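Local coordinates for outer membrane protein OMP121 (Bacteroides thetaiotaomicron, PDB 5FQ8) that probably takes up nutrients across the outer membrane as a TonB-dependent receptor, a beta-barrel transporter closed by an internal plug domain, at residues R776-E788 / N874-Y886. Residues are numbered along the deposited sequence; the frame is centred on the assembly and turned at random.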
ATOM      1  N   ARG B 776     -34.032  37.584 -25.950  1.00 34.48           N
ATOM      2  CA  ARG B 776     -32.711  38.180 -26.023  1.00 34.21           C
ATOM      3  C   ARG B 776     -31.836  37.740 -24.854  1.00 33.55           C
ATOM      4  O   ARG B 776     -32.317  37.402 -23.770  1.00 33.47           O
ATOM      5  CB  ARG B 776     -32.842  39.699 -26.089  1.00 40.77           C
ATOM      6  CG  ARG B 776     -33.576  40.183 -27.352  1.00 44.72           C
ATOM      7  CD  ARG B 776     -33.968  41.667 -27.296  1.00 59.95           C
ATOM      8  NE  ARG B 776     -35.068  41.899 -26.368  1.00 55.41           N
ATOM      9  CZ  ARG B 776     -35.452  43.099 -25.940  1.00 55.23           C
ATOM     10  NH1 ARG B 776     -34.822  44.186 -26.359  1.00 53.94           N
ATOM     11  NH2 ARG B 776     -36.468  43.211 -25.092  1.00 55.86           N
ATOM     12  N   ILE B 777     -30.533  37.735 -25.095  1.00 33.11           N
ATOM     13  CA  ILE B 777     -29.563  37.177 -24.163  1.00 32.44           C
ATOM     14  C   ILE B 777     -29.221  38.224 -23.117  1.00 41.89           C
ATOM     15  O   ILE B 777     -28.894  39.367 -23.449  1.00 50.22           O
ATOM     16  CB  ILE B 777     -28.308  36.709 -24.915  1.00 31.94           C
ATOM     17  CG1 ILE B 777     -27.313  36.084 -23.965  1.00 31.27           C
ATOM     18  CG2 ILE B 777     -27.641  37.831 -25.607  1.00 32.27           C
ATOM     19  CD1 ILE B 777     -27.378  34.630 -24.011  1.00 30.76           C
ATOM     20  N   VAL B 778     -29.309  37.848 -21.853  1.00 42.45           N
ATOM     21  CA  VAL B 778     -28.964  38.781 -20.796  1.00 32.57           C
ATOM     22  C   VAL B 778     -27.462  38.759 -20.608  1.00 32.07           C
ATOM     23  O   VAL B 778     -26.854  37.694 -20.528  1.00 31.44           O
ATOM     24  CB  VAL B 778     -29.685  38.432 -19.490  1.00 32.57           C
ATOM     25  CG1 VAL B 778     -29.396  39.481 -18.464  1.00 32.86           C
ATOM     26  CG2 VAL B 778     -31.163  38.303 -19.720  1.00 33.05           C
ATOM     27  N   VAL B 779     -26.859  39.930 -20.530  1.00 32.38           N
ATOM     28  CA  VAL B 779     -25.444  40.035 -20.243  1.00 32.00           C
ATOM     29  C   VAL B 779     -25.234  41.026 -19.109  1.00 32.31           C
ATOM     30  O   VAL B 779     -26.135  41.759 -18.715  1.00 32.87           O
ATOM     31  CB  VAL B 779     -24.636  40.451 -21.476  1.00 32.06           C
ATOM     32  CG1 VAL B 779     -24.683  39.364 -22.511  1.00 31.70           C
ATOM     33  CG2 VAL B 779     -25.206  41.708 -22.014  1.00 32.82           C
ATOM     34  N   ASN B 780     -24.015  41.027 -18.593  1.00 31.96           N
ATOM     35  CA  ASN B 780     -23.652  41.792 -17.414  1.00 32.16           C
ATOM     36  C   ASN B 780     -23.359  43.220 -17.820  1.00 32.77           C
ATOM     37  O   ASN B 780     -22.612  43.457 -18.770  1.00 32.74           O
ATOM     38  CB  ASN B 780     -22.435  41.150 -16.748  1.00 39.06           C
ATOM     39  CG  ASN B 780     -21.859  41.983 -15.625  1.00 33.17           C
ATOM     40  OD1 ASN B 780     -21.155  42.958 -15.862  1.00 33.24           O
ATOM     41  ND2 ASN B 780     -22.116  41.570 -14.394  1.00 31.65           N
ATOM     42  N   SER B 781     -23.940  44.162 -17.084  1.00 33.34           N
ATOM     43  CA  SER B 781     -23.851  45.567 -17.452  1.00 34.02           C
ATOM     44  C   SER B 781     -22.415  46.042 -17.554  1.00 33.92           C
ATOM     45  O   SER B 781     -22.120  46.960 -18.318  1.00 34.35           O
ATOM     46  CB  SER B 781     -24.608  46.400 -16.428  1.00 42.80           C
ATOM     47  OG  SER B 781     -25.727  45.683 -15.945  1.00 34.54           O
ATOM     48  N   SER B 782     -21.505  45.430 -16.809  1.00 33.38           N
ATOM     49  CA  SER B 782     -20.162  45.969 -16.697  1.00 33.37           C
ATOM     50  C   SER B 782     -19.137  45.208 -17.515  1.00 32.82           C
ATOM     51  O   SER B 782     -18.220  45.820 -18.062  1.00 37.82           O
ATOM     52  CB  SER B 782     -19.726  45.984 -15.232  1.00 47.50           C
ATOM     53  OG  SER B 782     -18.503  46.676 -15.082  1.00 44.87           O
ATOM     54  N   THR B 783     -19.270  43.891 -17.623  1.00 32.21           N
ATOM     55  CA  THR B 783     -18.294  43.088 -18.345  1.00 31.68           C
ATOM     56  C   THR B 783     -18.701  42.753 -19.768  1.00 31.68           C
ATOM     57  O   THR B 783     -17.829  42.555 -20.618  1.00 31.50           O
ATOM     58  CB  THR B 783     -18.040  41.776 -17.610  1.00 31.00           C
ATOM     59  OG1 THR B 783     -19.288  41.115 -17.379  1.00 30.91           O
ATOM     60  CG2 THR B 783     -17.362  42.042 -16.306  1.00 33.08           C
ATOM     61  N   GLY B 784     -19.994  42.674 -20.048  1.00 40.42           N
ATOM     62  CA  GLY B 784     -20.472  42.248 -21.338  1.00 31.89           C
ATOM     63  C   GLY B 784     -20.760  40.775 -21.440  1.00 31.29           C
ATOM     64  O   GLY B 784     -21.425  40.366 -22.380  1.00 31.34           O
ATOM     65  N   LEU B 785     -20.308  39.980 -20.496  1.00 30.78           N
ATOM     66  CA  LEU B 785     -20.380  38.530 -20.575  1.00 30.19           C
ATOM     67  C   LEU B 785     -21.778  38.045 -20.228  1.00 30.26           C
ATOM     68  O   LEU B 785     -22.520  38.728 -19.534  1.00 30.66           O
ATOM     69  CB  LEU B 785     -19.379  37.903 -19.627  1.00 29.68           C
ATOM     70  CG  LEU B 785     -17.961  38.418 -19.781  1.00 29.66           C
ATOM     71  CD1 LEU B 785     -17.133  38.009 -18.601  1.00 29.29           C
ATOM     72  CD2 LEU B 785     -17.411  37.837 -21.034  1.00 29.43           C
ATOM     73  N   PRO B 786     -22.167  36.881 -20.722  1.00 29.92           N
ATOM     74  CA  PRO B 786     -23.519  36.396 -20.461  1.00 30.03           C
ATOM     75  C   PRO B 786     -23.751  36.135 -18.988  1.00 29.89           C
ATOM     76  O   PRO B 786     -22.819  35.943 -18.214  1.00 29.55           O
ATOM     77  CB  PRO B 786     -23.601  35.103 -21.281  1.00 29.62           C
ATOM     78  CG  PRO B 786     -22.245  34.824 -21.724  1.00 29.24           C
ATOM     79  CD  PRO B 786     -21.523  36.118 -21.789  1.00 29.57           C
ATOM     80  N   VAL B 787     -25.020  36.148 -18.614  1.00 30.20           N
ATOM     81  CA  VAL B 787     -25.457  35.919 -17.246  1.00 30.17           C
ATOM     82  C   VAL B 787     -26.088  34.539 -17.165  1.00 29.83           C
ATOM     83  O   VAL B 787     -26.923  34.179 -18.002  1.00 29.98           O
ATOM     84  CB  VAL B 787     -26.449  37.005 -16.795  1.00 30.86           C
ATOM     85  CG1 VAL B 787     -27.116  36.590 -15.511  1.00 30.87           C
ATOM     86  CG2 VAL B 787     -25.740  38.324 -16.616  1.00 31.19           C
ATOM     87  N   GLU B 788     -25.704  33.774 -16.151  1.00 29.43           N
ATOM     88  CA  GLU B 788     -26.231  32.428 -16.003  1.00 29.11           C
ATOM     89  C   GLU B 788     -27.706  32.452 -15.635  1.00 29.55           C
ATOM     90  O   GLU B 788     -28.144  33.255 -14.812  1.00 29.95           O
ATOM     91  CB  GLU B 788     -25.433  31.674 -14.944  1.00 28.62           C
ATOM     92  CG  GLU B 788     -25.959  30.292 -14.619  1.00 28.32           C
ATOM     93  CD  GLU B 788     -24.921  29.421 -13.979  1.00 27.78           C
ATOM     94  OE1 GLU B 788     -23.760  29.853 -13.896  1.00 27.61           O
ATOM     95  OE2 GLU B 788     -25.262  28.304 -13.558  1.00 27.54           O
ATOM     96  N   ASN B 874     -28.251  46.261 -24.516  1.00 36.18           N
ATOM     97  CA  ASN B 874     -26.944  46.249 -23.900  1.00 35.70           C
ATOM     98  C   ASN B 874     -25.974  47.103 -24.692  1.00 35.95           C
ATOM     99  O   ASN B 874     -25.829  46.938 -25.900  1.00 35.98           O
ATOM    100  CB  ASN B 874     -26.414  44.830 -23.801  1.00 34.82           C
ATOM    101  CG  ASN B 874     -24.956  44.806 -23.484  1.00 34.36           C
ATOM    102  OD1 ASN B 874     -24.498  45.510 -22.593  1.00 34.50           O
ATOM    103  ND2 ASN B 874     -24.200  44.032 -24.240  1.00 33.87           N
ATOM    104  N   THR B 875     -25.283  47.987 -23.995  1.00 36.14           N
ATOM    105  CA  THR B 875     -24.289  48.857 -24.588  1.00 36.41           C
ATOM    106  C   THR B 875     -22.865  48.420 -24.292  1.00 35.79           C
ATOM    107  O   THR B 875     -21.925  49.001 -24.840  1.00 35.96           O
ATOM    108  CB  THR B 875     -24.513  50.268 -24.067  1.00 50.33           C
ATOM    109  OG1 THR B 875     -25.907  50.533 -24.119  1.00 37.73           O
ATOM    110  CG2 THR B 875     -23.814  51.276 -24.914  1.00 45.98           C
ATOM    111  N   THR B 876     -22.677  47.411 -23.448  1.00 35.11           N
ATOM    112  CA  THR B 876     -21.350  47.107 -22.959  1.00 34.61           C
ATOM    113  C   THR B 876     -20.661  46.124 -23.882  1.00 34.06           C
ATOM    114  O   THR B 876     -21.195  45.035 -24.117  1.00 33.65           O
ATOM    115  CB  THR B 876     -21.397  46.537 -21.563  1.00 34.19           C
ATOM    116  OG1 THR B 876     -22.198  47.375 -20.728  1.00 38.06           O
ATOM    117  CG2 THR B 876     -20.021  46.535 -21.016  1.00 33.86           C
ATOM    118  N   PRO B 877     -19.502  46.459 -24.425  1.00 34.07           N
ATOM    119  CA  PRO B 877     -18.731  45.479 -25.179  1.00 33.53           C
ATOM    120  C   PRO B 877     -17.988  44.531 -24.259  1.00 32.82           C
ATOM    121  O   PRO B 877     -17.693  44.838 -23.104  1.00 32.79           O
ATOM    122  CB  PRO B 877     -17.752  46.350 -25.965  1.00 33.91           C
ATOM    123  CG  PRO B 877     -17.531  47.509 -25.085  1.00 34.36           C
ATOM    124  CD  PRO B 877     -18.851  47.779 -24.424  1.00 34.63           C
ATOM    125  N   ILE B 878     -17.713  43.351 -24.791  1.00 32.28           N
ATOM    126  CA  ILE B 878     -16.727  42.471 -24.189  1.00 31.64           C
ATOM    127  C   ILE B 878     -15.368  42.953 -24.661  1.00 31.74           C
ATOM    128  O   ILE B 878     -15.091  42.965 -25.858  1.00 31.88           O
ATOM    129  CB  ILE B 878     -16.963  41.011 -24.584  1.00 31.07           C
ATOM    130  CG1 ILE B 878     -18.318  40.531 -24.099  1.00 31.01           C
ATOM    131  CG2 ILE B 878     -15.902  40.161 -23.994  1.00 30.48           C
ATOM    132  CD1 ILE B 878     -18.638  39.138 -24.580  1.00 30.53           C
ATOM    133  N   THR B 879     -14.535  43.381 -23.737  1.00 31.74           N
ATOM    134  CA  THR B 879     -13.285  43.985 -24.149  1.00 31.95           C
ATOM    135  C   THR B 879     -12.337  42.933 -24.696  1.00 31.44           C
ATOM    136  O   THR B 879     -12.487  41.735 -24.455  1.00 30.87           O
ATOM    137  CB  THR B 879     -12.626  44.716 -22.979  1.00 32.11           C
ATOM    138  OG1 THR B 879     -12.388  43.797 -21.908  1.00 31.54           O
ATOM    139  CG2 THR B 879     -13.523  45.833 -22.488  1.00 32.70           C
ATOM    140  N   SER B 880     -11.357  43.404 -25.461  1.00 31.69           N
ATOM    141  CA  SER B 880     -10.316  42.524 -25.964  1.00 31.30           C
ATOM    142  C   SER B 880      -9.726  41.704 -24.843  1.00 39.15           C
ATOM    143  O   SER B 880      -9.525  40.494 -24.978  1.00 39.44           O
ATOM    144  CB  SER B 880      -9.221  43.349 -26.617  1.00 31.74           C
ATOM    145  OG  SER B 880      -9.793  44.379 -27.380  1.00 34.33           O
ATOM    146  N   SER B 881      -9.464  42.355 -23.712  1.00 34.88           N
ATOM    147  CA  SER B 881      -8.810  41.693 -22.601  1.00 32.85           C
ATOM    148  C   SER B 881      -9.680  40.606 -21.997  1.00 35.12           C
ATOM    149  O   SER B 881      -9.161  39.701 -21.339  1.00 36.61           O
ATOM    150  CB  SER B 881      -8.432  42.727 -21.540  1.00 37.23           C
ATOM    151  OG  SER B 881      -7.594  42.164 -20.547  1.00 39.90           O
ATOM    152  N   ASN B 882     -10.991  40.666 -22.200  1.00 30.05           N
ATOM    153  CA  ASN B 882     -11.871  39.666 -21.617  1.00 29.62           C
ATOM    154  C   ASN B 882     -12.422  38.672 -22.628  1.00 29.34           C
ATOM    155  O   ASN B 882     -13.179  37.781 -22.238  1.00 29.00           O
ATOM    156  CB  ASN B 882     -13.046  40.330 -20.899  1.00 29.93           C
ATOM    157  CG  ASN B 882     -12.653  40.982 -19.587  1.00 30.09           C
ATOM    158  OD1 ASN B 882     -11.693  40.594 -18.933  1.00 29.81           O
ATOM    159  ND2 ASN B 882     -13.416  41.984 -19.194  1.00 30.58           N
ATOM    160  N   ILE B 883     -12.061  38.782 -23.906  1.00 30.85           N
ATOM    161  CA  ILE B 883     -12.605  37.855 -24.893  1.00 29.29           C
ATOM    162  C   ILE B 883     -12.190  36.433 -24.568  1.00 28.66           C
ATOM    163  O   ILE B 883     -12.971  35.493 -24.739  1.00 33.79           O
ATOM    164  CB  ILE B 883     -12.177  38.270 -26.312  1.00 29.62           C
ATOM    165  CG1 ILE B 883     -13.097  39.365 -26.824  1.00 30.22           C
ATOM    166  CG2 ILE B 883     -12.223  37.094 -27.270  1.00 29.31           C
ATOM    167  CD1 ILE B 883     -12.949  39.629 -28.266  1.00 30.56           C
ATOM    168  N   TYR B 884     -10.971  36.257 -24.057  1.00 28.45           N
ATOM    169  CA  TYR B 884     -10.519  34.933 -23.640  1.00 27.89           C
ATOM    170  C   TYR B 884     -11.521  34.266 -22.723  1.00 27.60           C
ATOM    171  O   TYR B 884     -11.697  33.045 -22.772  1.00 27.19           O
ATOM    172  CB  TYR B 884      -9.177  35.027 -22.926  1.00 27.79           C
ATOM    173  CG  TYR B 884      -9.323  35.364 -21.462  1.00 27.78           C
ATOM    174  CD1 TYR B 884      -9.529  36.672 -21.055  1.00 28.24           C
ATOM    175  CD2 TYR B 884      -9.272  34.370 -20.485  1.00 27.33           C
ATOM    176  CE1 TYR B 884      -9.663  36.991 -19.741  1.00 28.27           C
ATOM    177  CE2 TYR B 884      -9.412  34.676 -19.159  1.00 27.35           C
ATOM    178  CZ  TYR B 884      -9.608  35.999 -18.787  1.00 35.56           C
ATOM    179  OH  TYR B 884      -9.749  36.362 -17.463  1.00 27.90           O
ATOM    180  N   LYS B 885     -12.191  35.049 -21.875  1.00 27.84           N
ATOM    181  CA  LYS B 885     -13.113  34.461 -20.916  1.00 27.62           C
ATOM    182  C   LYS B 885     -14.483  34.220 -21.532  1.00 31.49           C
ATOM    183  O   LYS B 885     -15.185  33.291 -21.121  1.00 33.87           O
ATOM    184  CB  LYS B 885     -13.204  35.351 -19.682  1.00 27.86           C
ATOM    185  CG  LYS B 885     -14.178  34.884 -18.638  1.00 27.72           C
ATOM    186  CD  LYS B 885     -14.255  35.847 -17.484  1.00 28.03           C
ATOM    187  CE  LYS B 885     -15.140  35.295 -16.379  1.00 27.88           C
ATOM    188  NZ  LYS B 885     -14.764  35.846 -15.053  1.00 35.29           N
ATOM    189  N   TYR B 886     -14.863  35.018 -22.530  1.00 29.45           N
ATOM    190  CA  TYR B 886     -16.100  34.760 -23.252  1.00 28.28           C
ATOM    191  C   TYR B 886     -16.107  33.359 -23.831  1.00 27.85           C
ATOM    192  O   TYR B 886     -17.093  32.622 -23.714  1.00 27.72           O
ATOM    193  CB  TYR B 886     -16.279  35.790 -24.365  1.00 28.81           C
ATOM    194  CG  TYR B 886     -17.522  35.586 -25.183  1.00 29.02           C
ATOM    195  CD1 TYR B 886     -18.762  35.506 -24.581  1.00 36.02           C
ATOM    196  CD2 TYR B 886     -17.460  35.483 -26.558  1.00 29.17           C
ATOM    197  CE1 TYR B 886     -19.896  35.323 -25.317  1.00 34.78           C
ATOM    198  CE2 TYR B 886     -18.599  35.302 -27.304  1.00 29.40           C
ATOM    199  CZ  TYR B 886     -19.813  35.220 -26.677  1.00 29.48           C
ATOM    200  OH  TYR B 886     -20.966  35.048 -27.393  1.00 29.76           O
TER
HETATM  201  O   HOH W   1     -21.655  41.713 -24.715  1.00 21.35           O
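L785 reaches between three side chains of 874-886. Its two methyls divide the work: CD1 lies across the extended aliphatic chain of K885, 3.8 Å from CD, while CD2 meets I878 CD1 at 4.0 Å and the backbone and CB of Y886. A branched leucine can thus fill two directions at once. I878 crosses L785 at about a right angle and sets its CD1 over one face of the Y886 ring, 3.6 Å above the plane. P786 comes instead to the ring's edge, with CD 4.0 Å from Y886 CE1, so the tyrosine is met on one face and at one edge; its hydroxyl is hydrogen-bonded to S892. The contact joins two long excursions from the barrel, one between strands 716-731 and 802-812, the other between 815-825 and 899-915. In the first, N780 OD1 organises a turn as an Asx motif, accepting from the backbone N of both S782 and T783. Glycine fits at G784, where phi is 93°: a CB would press on T783 O, P877 O and I878 CG1. A water donates to G784 O and weakly to T876 O. T876 keeps CG2 near S782 O and points OG1 (chi1 -50°) at S781 O, a hydrogen bond modelled implausibly short and therefore doubtful. N874 steadies this threonine with an Asx turn, OD1 taking T876 N at 2.8 Å from above the carboxamide plane, while ND2 donates to T876 O and S859 OG. V779's small methyl CG2 lies over the carboxamide's flat face, 3.4 Å from N874 CG, leaving the polar edge to those bonds.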